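Local coordinates for protein rhamnonate dehydratase (Gibberella zeae PH-1, PDB 3FXG) that probably dehydrates rhamnonate to a 2-keto-3-deoxy sugar acid, as a magnesium-dependent member of the enolase superfamily, at residues C168-W182 with F343-V356. Sequence-based numbering, arbitrary orientation.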
ATOM      1  N   CYS A 168     -33.159  18.425  12.873  1.00 15.20           N
ATOM      2  CA  CYS A 168     -32.994  19.777  13.381  1.00 16.08           C
ATOM      3  C   CYS A 168     -31.714  19.991  14.174  1.00 15.26           C
ATOM      4  O   CYS A 168     -31.425  19.243  15.109  1.00 14.80           O
ATOM      5  CB  CYS A 168     -34.206  20.138  14.247  1.00 16.97           C
ATOM      6  SG  CYS A 168     -34.225  21.829  14.860  1.00 20.34           S
ATOM      7  N   THR A 169     -30.956  21.015  13.792  1.00 14.47           N
ATOM      8  CA  THR A 169     -29.710  21.349  14.478  1.00 15.56           C
ATOM      9  C   THR A 169     -29.991  22.459  15.484  1.00 14.47           C
ATOM     10  O   THR A 169     -30.448  23.542  15.117  1.00 15.81           O
ATOM     11  CB  THR A 169     -28.628  21.836  13.492  1.00 15.12           C
ATOM     12  OG1 THR A 169     -28.394  20.823  12.506  1.00 15.41           O
ATOM     13  CG2 THR A 169     -27.326  22.131  14.226  1.00 16.28           C
ATOM     14  N   GLY A 170     -29.725  22.178  16.754  1.00 15.39           N
ATOM     15  CA  GLY A 170     -29.971  23.166  17.789  1.00 15.42           C
ATOM     16  C   GLY A 170     -29.764  22.606  19.183  1.00 15.99           C
ATOM     17  O   GLY A 170     -29.537  21.411  19.352  1.00 15.72           O
ATOM     18  N   PRO A 171     -29.856  23.454  20.214  1.00 17.16           N
ATOM     19  CA  PRO A 171     -29.667  23.031  21.602  1.00 17.18           C
ATOM     20  C   PRO A 171     -30.818  22.263  22.249  1.00 16.66           C
ATOM     21  O   PRO A 171     -30.664  21.735  23.351  1.00 18.16           O
ATOM     22  CB  PRO A 171     -29.392  24.348  22.314  1.00 16.50           C
ATOM     23  CG  PRO A 171     -30.305  25.279  21.598  1.00 17.36           C
ATOM     24  CD  PRO A 171     -30.082  24.909  20.140  1.00 17.58           C
ATOM     25  N   GLU A 172     -31.962  22.188  21.580  1.00 16.37           N
ATOM     26  CA  GLU A 172     -33.110  21.494  22.164  1.00 18.01           C
ATOM     27  C   GLU A 172     -33.664  20.353  21.312  1.00 17.73           C
ATOM     28  O   GLU A 172     -34.661  20.518  20.614  1.00 18.37           O
ATOM     29  CB  GLU A 172     -34.230  22.501  22.447  1.00 19.22           C
ATOM     30  CG  GLU A 172     -33.846  23.644  23.390  1.00 20.43           C
ATOM     31  CD  GLU A 172     -33.587  23.180  24.813  1.00 22.70           C
ATOM     32  OE1 GLU A 172     -34.094  22.106  25.198  1.00 23.63           O
ATOM     33  OE2 GLU A 172     -32.887  23.900  25.556  1.00 23.33           O
ATOM     34  N   PRO A 173     -33.032  19.172  21.373  1.00 18.16           N
ATOM     35  CA  PRO A 173     -33.516  18.037  20.581  1.00 17.79           C
ATOM     36  C   PRO A 173     -34.943  17.595  20.908  1.00 16.87           C
ATOM     37  O   PRO A 173     -35.603  16.991  20.067  1.00 15.75           O
ATOM     38  CB  PRO A 173     -32.474  16.951  20.852  1.00 17.70           C
ATOM     39  CG  PRO A 173     -31.955  17.300  22.207  1.00 18.32           C
ATOM     40  CD  PRO A 173     -31.834  18.801  22.144  1.00 17.16           C
ATOM     41  N   THR A 174     -35.427  17.884  22.118  1.00 16.99           N
ATOM     42  CA  THR A 174     -36.798  17.504  22.467  1.00 17.09           C
ATOM     43  C   THR A 174     -37.770  18.316  21.615  1.00 16.33           C
ATOM     44  O   THR A 174     -38.857  17.849  21.281  1.00 16.24           O
ATOM     45  CB  THR A 174     -37.127  17.745  23.972  1.00 17.22           C
ATOM     46  OG1 THR A 174     -36.825  19.099  24.326  1.00 18.49           O
ATOM     47  CG2 THR A 174     -36.334  16.790  24.859  1.00 18.69           C
ATOM     48  N   ALA A 175     -37.369  19.534  21.258  1.00 17.91           N
ATOM     49  CA  ALA A 175     -38.201  20.399  20.427  1.00 17.58           C
ATOM     50  C   ALA A 175     -38.206  19.867  18.995  1.00 18.27           C
ATOM     51  O   ALA A 175     -39.244  19.840  18.334  1.00 18.37           O
ATOM     52  CB  ALA A 175     -37.671  21.827  20.458  1.00 18.91           C
ATOM     53  N   ALA A 176     -37.040  19.441  18.521  1.00 17.91           N
ATOM     54  CA  ALA A 176     -36.929  18.890  17.177  1.00 16.90           C
ATOM     55  C   ALA A 176     -37.860  17.685  17.068  1.00 17.46           C
ATOM     56  O   ALA A 176     -38.619  17.547  16.106  1.00 17.92           O
ATOM     57  CB  ALA A 176     -35.489  18.467  16.906  1.00 16.65           C
ATOM     58  N   LYS A 177     -37.805  16.817  18.071  1.00 16.73           N
ATOM     59  CA  LYS A 177     -38.642  15.627  18.092  1.00 18.65           C
ATOM     60  C   LYS A 177     -40.125  16.010  18.075  1.00 18.69           C
ATOM     61  O   LYS A 177     -40.912  15.456  17.309  1.00 19.76           O
ATOM     62  CB  LYS A 177     -38.325  14.803  19.341  1.00 18.72           C
ATOM     63  CG  LYS A 177     -39.152  13.542  19.513  1.00 18.95           C
ATOM     64  CD  LYS A 177     -38.755  12.830  20.798  1.00 22.09           C
ATOM     65  CE  LYS A 177     -39.572  11.573  21.027  1.00 25.38           C
ATOM     66  NZ  LYS A 177     -39.176  10.927  22.308  1.00 29.09           N
ATOM     67  N   ALA A 178     -40.497  16.969  18.917  1.00 20.26           N
ATOM     68  CA  ALA A 178     -41.883  17.415  19.007  1.00 21.04           C
ATOM     69  C   ALA A 178     -42.389  18.053  17.713  1.00 21.39           C
ATOM     70  O   ALA A 178     -43.551  17.877  17.341  1.00 20.50           O
ATOM     71  CB  ALA A 178     -42.038  18.400  20.170  1.00 19.33           C
HETATM   72  N   MSE A 179     -41.516  18.784  17.027  1.00 20.11           N
HETATM   73  CA  MSE A 179     -41.893  19.455  15.787  1.00 19.75           C
HETATM   74  C   MSE A 179     -41.970  18.554  14.560  1.00 18.99           C
HETATM   75  O   MSE A 179     -42.406  18.992  13.495  1.00 20.19           O
HETATM   76  CB  MSE A 179     -40.943  20.619  15.506  1.00 22.10           C
HETATM   77  CG  MSE A 179     -41.014  21.724  16.547  1.00 26.41           C
HETATM   78 SE   MSE A 179     -40.039  23.298  16.014  1.00 36.74          SE
HETATM   79  CE  MSE A 179     -38.294  22.809  16.696  1.00 31.50           C
ATOM     80  N   GLY A 180     -41.546  17.302  14.697  1.00 16.97           N
ATOM     81  CA  GLY A 180     -41.619  16.383  13.575  1.00 16.09           C
ATOM     82  C   GLY A 180     -40.320  16.057  12.855  1.00 15.27           C
ATOM     83  O   GLY A 180     -40.328  15.283  11.895  1.00 14.73           O
ATOM     84  N   PHE A 181     -39.211  16.648  13.287  1.00 15.48           N
ATOM     85  CA  PHE A 181     -37.919  16.362  12.661  1.00 14.90           C
ATOM     86  C   PHE A 181     -37.541  14.924  13.012  1.00 15.89           C
ATOM     87  O   PHE A 181     -37.877  14.443  14.098  1.00 15.83           O
ATOM     88  CB  PHE A 181     -36.863  17.348  13.171  1.00 14.00           C
ATOM     89  CG  PHE A 181     -37.079  18.759  12.697  1.00 13.60           C
ATOM     90  CD1 PHE A 181     -36.598  19.173  11.460  1.00 14.11           C
ATOM     91  CD2 PHE A 181     -37.802  19.663  13.471  1.00 12.67           C
ATOM     92  CE1 PHE A 181     -36.833  20.468  10.996  1.00 12.88           C
ATOM     93  CE2 PHE A 181     -38.044  20.960  13.018  1.00 14.06           C
ATOM     94  CZ  PHE A 181     -37.558  21.363  11.775  1.00 14.56           C
ATOM     95  N   TRP A 182     -36.855  14.231  12.103  1.00 15.13           N
ATOM     96  CA  TRP A 182     -36.489  12.841  12.356  1.00 15.33           C
ATOM     97  C   TRP A 182     -35.328  12.655  13.324  1.00 13.55           C
ATOM     98  O   TRP A 182     -35.153  11.575  13.884  1.00 14.69           O
ATOM     99  CB  TRP A 182     -36.196  12.088  11.039  1.00 14.16           C
ATOM    100  CG  TRP A 182     -34.952  12.503  10.277  1.00 15.03           C
ATOM    101  CD1 TRP A 182     -34.886  13.366   9.218  1.00 14.63           C
ATOM    102  CD2 TRP A 182     -33.609  12.043  10.500  1.00 16.13           C
ATOM    103  NE1 TRP A 182     -33.590  13.470   8.768  1.00 15.67           N
ATOM    104  CE2 TRP A 182     -32.786  12.671   9.536  1.00 15.70           C
ATOM    105  CE3 TRP A 182     -33.021  11.163  11.420  1.00 16.99           C
ATOM    106  CZ2 TRP A 182     -31.404  12.448   9.469  1.00 16.63           C
ATOM    107  CZ3 TRP A 182     -31.644  10.939  11.352  1.00 18.75           C
ATOM    108  CH2 TRP A 182     -30.854  11.582  10.380  1.00 17.51           C
ATOM    109  N   PHE A 343     -31.673  13.427   2.901  1.00 14.18           N
ATOM    110  CA  PHE A 343     -32.423  14.325   3.759  1.00 14.57           C
ATOM    111  C   PHE A 343     -31.775  15.686   3.844  1.00 14.03           C
ATOM    112  O   PHE A 343     -30.769  15.950   3.188  1.00 15.99           O
ATOM    113  CB  PHE A 343     -32.590  13.709   5.150  1.00 13.60           C
ATOM    114  CG  PHE A 343     -31.336  13.083   5.692  1.00 13.88           C
ATOM    115  CD1 PHE A 343     -30.331  13.869   6.242  1.00 15.06           C
ATOM    116  CD2 PHE A 343     -31.157  11.706   5.636  1.00 15.23           C
ATOM    117  CE1 PHE A 343     -29.157  13.288   6.730  1.00 15.08           C
ATOM    118  CE2 PHE A 343     -29.987  11.116   6.121  1.00 16.83           C
ATOM    119  CZ  PHE A 343     -28.986  11.914   6.668  1.00 13.31           C
ATOM    120  N   GLN A 344     -32.353  16.548   4.669  1.00 15.72           N
ATOM    121  CA  GLN A 344     -31.873  17.909   4.794  1.00 16.24           C
ATOM    122  C   GLN A 344     -31.716  18.393   6.226  1.00 17.19           C
ATOM    123  O   GLN A 344     -32.405  17.937   7.135  1.00 15.30           O
ATOM    124  CB  GLN A 344     -32.843  18.834   4.055  1.00 16.18           C
ATOM    125  CG  GLN A 344     -32.595  20.300   4.289  1.00 17.59           C
ATOM    126  CD  GLN A 344     -31.708  20.913   3.242  1.00 16.72           C
ATOM    127  OE1 GLN A 344     -31.039  21.911   3.494  1.00 19.50           O
ATOM    128  NE2 GLN A 344     -31.711  20.333   2.051  1.00 14.72           N
ATOM    129  N   GLU A 345     -30.802  19.336   6.411  1.00 17.71           N
ATOM    130  CA  GLU A 345     -30.574  19.919   7.719  1.00 16.83           C
ATOM    131  C   GLU A 345     -31.294  21.256   7.819  1.00 16.94           C
ATOM    132  O   GLU A 345     -31.411  21.989   6.837  1.00 14.69           O
ATOM    133  CB  GLU A 345     -29.084  20.168   7.957  1.00 19.15           C
ATOM    134  CG  GLU A 345     -28.823  21.128   9.118  1.00 17.64           C
ATOM    135  CD  GLU A 345     -27.355  21.462   9.316  1.00 19.15           C
ATOM    136  OE1 GLU A 345     -26.656  21.701   8.310  1.00 20.93           O
ATOM    137  OE2 GLU A 345     -26.905  21.505  10.483  1.00 14.30           O
ATOM    138  N   TYR A 346     -31.799  21.556   9.007  1.00 17.35           N
ATOM    139  CA  TYR A 346     -32.420  22.843   9.247  1.00 19.93           C
ATOM    140  C   TYR A 346     -31.788  23.348  10.527  1.00 21.34           C
ATOM    141  O   TYR A 346     -31.905  22.717  11.579  1.00 19.89           O
ATOM    142  CB  TYR A 346     -33.931  22.760   9.434  1.00 21.16           C
ATOM    143  CG  TYR A 346     -34.554  24.120   9.225  1.00 26.00           C
ATOM    144  CD1 TYR A 346     -34.757  24.613   7.936  1.00 28.92           C
ATOM    145  CD2 TYR A 346     -34.860  24.948  10.304  1.00 26.82           C
ATOM    146  CE1 TYR A 346     -35.246  25.896   7.719  1.00 30.56           C
ATOM    147  CE2 TYR A 346     -35.348  26.244  10.101  1.00 28.42           C
ATOM    148  CZ  TYR A 346     -35.538  26.706   8.802  1.00 31.65           C
ATOM    149  OH  TYR A 346     -36.021  27.972   8.566  1.00 33.89           O
ATOM    150  N   LEU A 347     -31.089  24.470  10.421  1.00 23.44           N
ATOM    151  CA  LEU A 347     -30.418  25.066  11.564  1.00 27.04           C
ATOM    152  C   LEU A 347     -31.428  25.913  12.323  1.00 28.09           C
ATOM    153  O   LEU A 347     -31.836  26.970  11.844  1.00 29.52           O
ATOM    154  CB  LEU A 347     -29.245  25.923  11.076  1.00 28.45           C
ATOM    155  CG  LEU A 347     -28.236  26.482  12.084  1.00 29.72           C
ATOM    156  CD1 LEU A 347     -27.072  27.115  11.329  1.00 29.66           C
ATOM    157  CD2 LEU A 347     -28.907  27.504  12.988  1.00 31.81           C
ATOM    158  N   ALA A 348     -31.841  25.440  13.497  1.00 29.39           N
ATOM    159  CA  ALA A 348     -32.808  26.167  14.317  1.00 30.73           C
ATOM    160  C   ALA A 348     -32.331  27.602  14.490  1.00 32.41           C
ATOM    161  O   ALA A 348     -31.339  27.862  15.167  1.00 33.20           O
ATOM    162  CB  ALA A 348     -32.960  25.498  15.676  1.00 30.50           C
ATOM    163  N   ASN A 349     -33.043  28.536  13.874  1.00 32.16           N
ATOM    164  CA  ASN A 349     -32.657  29.934  13.948  1.00 33.03           C
ATOM    165  C   ASN A 349     -33.383  30.723  15.034  1.00 32.40           C
ATOM    166  O   ASN A 349     -33.257  31.944  15.111  1.00 31.58           O
ATOM    167  CB  ASN A 349     -32.855  30.585  12.584  1.00 36.04           C
ATOM    168  CG  ASN A 349     -34.274  30.493  12.106  1.00 40.41           C
ATOM    169  OD1 ASN A 349     -34.885  29.422  12.136  1.00 43.72           O
ATOM    170  ND2 ASN A 349     -34.814  31.616  11.653  1.00 43.80           N
ATOM    171  N   SER A 350     -34.152  30.031  15.868  1.00 31.08           N
ATOM    172  CA  SER A 350     -34.834  30.700  16.964  1.00 30.95           C
ATOM    173  C   SER A 350     -33.772  30.832  18.051  1.00 30.49           C
ATOM    174  O   SER A 350     -32.984  29.914  18.268  1.00 30.16           O
ATOM    175  CB  SER A 350     -36.016  29.863  17.463  1.00 31.65           C
ATOM    176  OG  SER A 350     -35.614  28.547  17.798  1.00 34.37           O
ATOM    177  N   PRO A 351     -33.729  31.977  18.744  1.00 30.70           N
ATOM    178  CA  PRO A 351     -32.732  32.183  19.801  1.00 30.00           C
ATOM    179  C   PRO A 351     -32.597  31.058  20.829  1.00 28.79           C
ATOM    180  O   PRO A 351     -31.503  30.816  21.343  1.00 28.07           O
ATOM    181  CB  PRO A 351     -33.157  33.513  20.426  1.00 30.55           C
ATOM    182  CG  PRO A 351     -34.629  33.577  20.139  1.00 32.19           C
ATOM    183  CD  PRO A 351     -34.706  33.077  18.725  1.00 31.07           C
ATOM    184  N   ASP A 352     -33.696  30.367  21.127  1.00 27.01           N
ATOM    185  CA  ASP A 352     -33.660  29.274  22.097  1.00 25.82           C
ATOM    186  C   ASP A 352     -33.668  27.895  21.439  1.00 24.02           C
ATOM    187  O   ASP A 352     -33.623  26.873  22.126  1.00 22.93           O
ATOM    188  CB  ASP A 352     -34.842  29.375  23.065  1.00 26.76           C
ATOM    189  CG  ASP A 352     -36.186  29.364  22.357  1.00 27.98           C
ATOM    190  OD1 ASP A 352     -36.237  29.022  21.157  1.00 26.91           O
ATOM    191  OD2 ASP A 352     -37.199  29.688  23.012  1.00 29.10           O
ATOM    192  N   GLY A 353     -33.733  27.876  20.111  1.00 22.78           N
ATOM    193  CA  GLY A 353     -33.743  26.622  19.376  1.00 22.18           C
ATOM    194  C   GLY A 353     -34.987  25.775  19.578  1.00 22.92           C
ATOM    195  O   GLY A 353     -34.961  24.568  19.340  1.00 21.14           O
ATOM    196  N   LYS A 354     -36.084  26.396  19.998  1.00 21.78           N
ATOM    197  CA  LYS A 354     -37.319  25.651  20.233  1.00 22.16           C
ATOM    198  C   LYS A 354     -38.374  25.833  19.144  1.00 21.51           C
ATOM    199  O   LYS A 354     -39.455  25.255  19.224  1.00 20.59           O
ATOM    200  CB  LYS A 354     -37.903  26.033  21.596  1.00 23.12           C
ATOM    201  CG  LYS A 354     -36.953  25.754  22.755  1.00 24.69           C
ATOM    202  CD  LYS A 354     -37.595  26.028  24.105  1.00 25.90           C
ATOM    203  CE  LYS A 354     -36.629  25.698  25.235  1.00 27.39           C
ATOM    204  NZ  LYS A 354     -37.232  25.915  26.582  1.00 29.57           N
ATOM    205  N   SER A 355     -38.062  26.631  18.129  1.00 19.73           N
ATOM    206  CA  SER A 355     -38.999  26.861  17.037  1.00 20.24           C
ATOM    207  C   SER A 355     -38.243  27.102  15.741  1.00 20.11           C
ATOM    208  O   SER A 355     -37.046  27.378  15.760  1.00 21.57           O
ATOM    209  CB  SER A 355     -39.899  28.061  17.346  1.00 20.51           C
ATOM    210  OG  SER A 355     -39.134  29.240  17.511  1.00 20.74           O
ATOM    211  N   VAL A 356     -38.942  26.992  14.618  1.00 22.75           N
ATOM    212  CA  VAL A 356     -38.316  27.192  13.317  1.00 23.47           C
ATOM    213  C   VAL A 356     -38.703  28.537  12.716  1.00 23.40           C
ATOM    214  O   VAL A 356     -39.884  28.879  12.635  1.00 22.52           O
ATOM    215  CB  VAL A 356     -38.706  26.067  12.324  1.00 26.01           C
ATOM    216  CG1 VAL A 356     -38.327  24.710  12.899  1.00 28.03           C
ATOM    217  CG2 VAL A 356     -40.192  26.111  12.037  1.00 28.30           C
TER
HETATM  218  O   HOH W   1     -32.929  22.816  18.945  1.00 18.41           O
HETATM  219  O   HOH W   2     -32.772  26.527  24.689  1.00 30.16           O
HETATM  220  O   HOH W   3     -34.793  24.313  27.865  1.00 43.85           O
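The closing seam of the enolase-superfamily barrel runs between strands 163-169 and 344-347, where the last parallel strand of the sheet returns to the first. Thr169 N gives a nearly straight hydrogen bond to Tyr346 O (2.9 Å, 176°), and Thr169 O takes Ala348 N in its carbonyl plane. Beside this ladder, Thr169 OG1 donates to the anti lone pair of Glu345 OE2 at 2.6 Å. That oxygen also forms a salt bridge with Lys185, and Glu345 OE1 accepts from Ala326 N, so the carboxylate is held at both oxygens. The Glu345 side chain lies about 5 Å from the bound magnesium. On the sheet face of Cys168 and Tyr346, the Phe181 ring takes Val356 CG1 at its edge, 3.6 Å from CZ; the same methyl meets the selenium of selenomethionine Met179 (SE) tip to tip. Farther along, Trp182 turns its edge onto the face of Phe343 in a T-shaped pair, planes at 64°, with CZ2 over the ring centre. CG of Trp182 sits between the backbone N and the carbonyl carbon (chi1 68°), from where the six-membered ring reaches Phe343. Near helix 173-179 the link is wetter: one water joins Glu172 N at the N-cap to Gly353 O, and another bridges Glu172 OE2 and Lys354 NZ, which stand 4.9 Å apart. Closure by parallel pairing of last strand with first is characteristic of the enolase-superfamily modified TIM barrel.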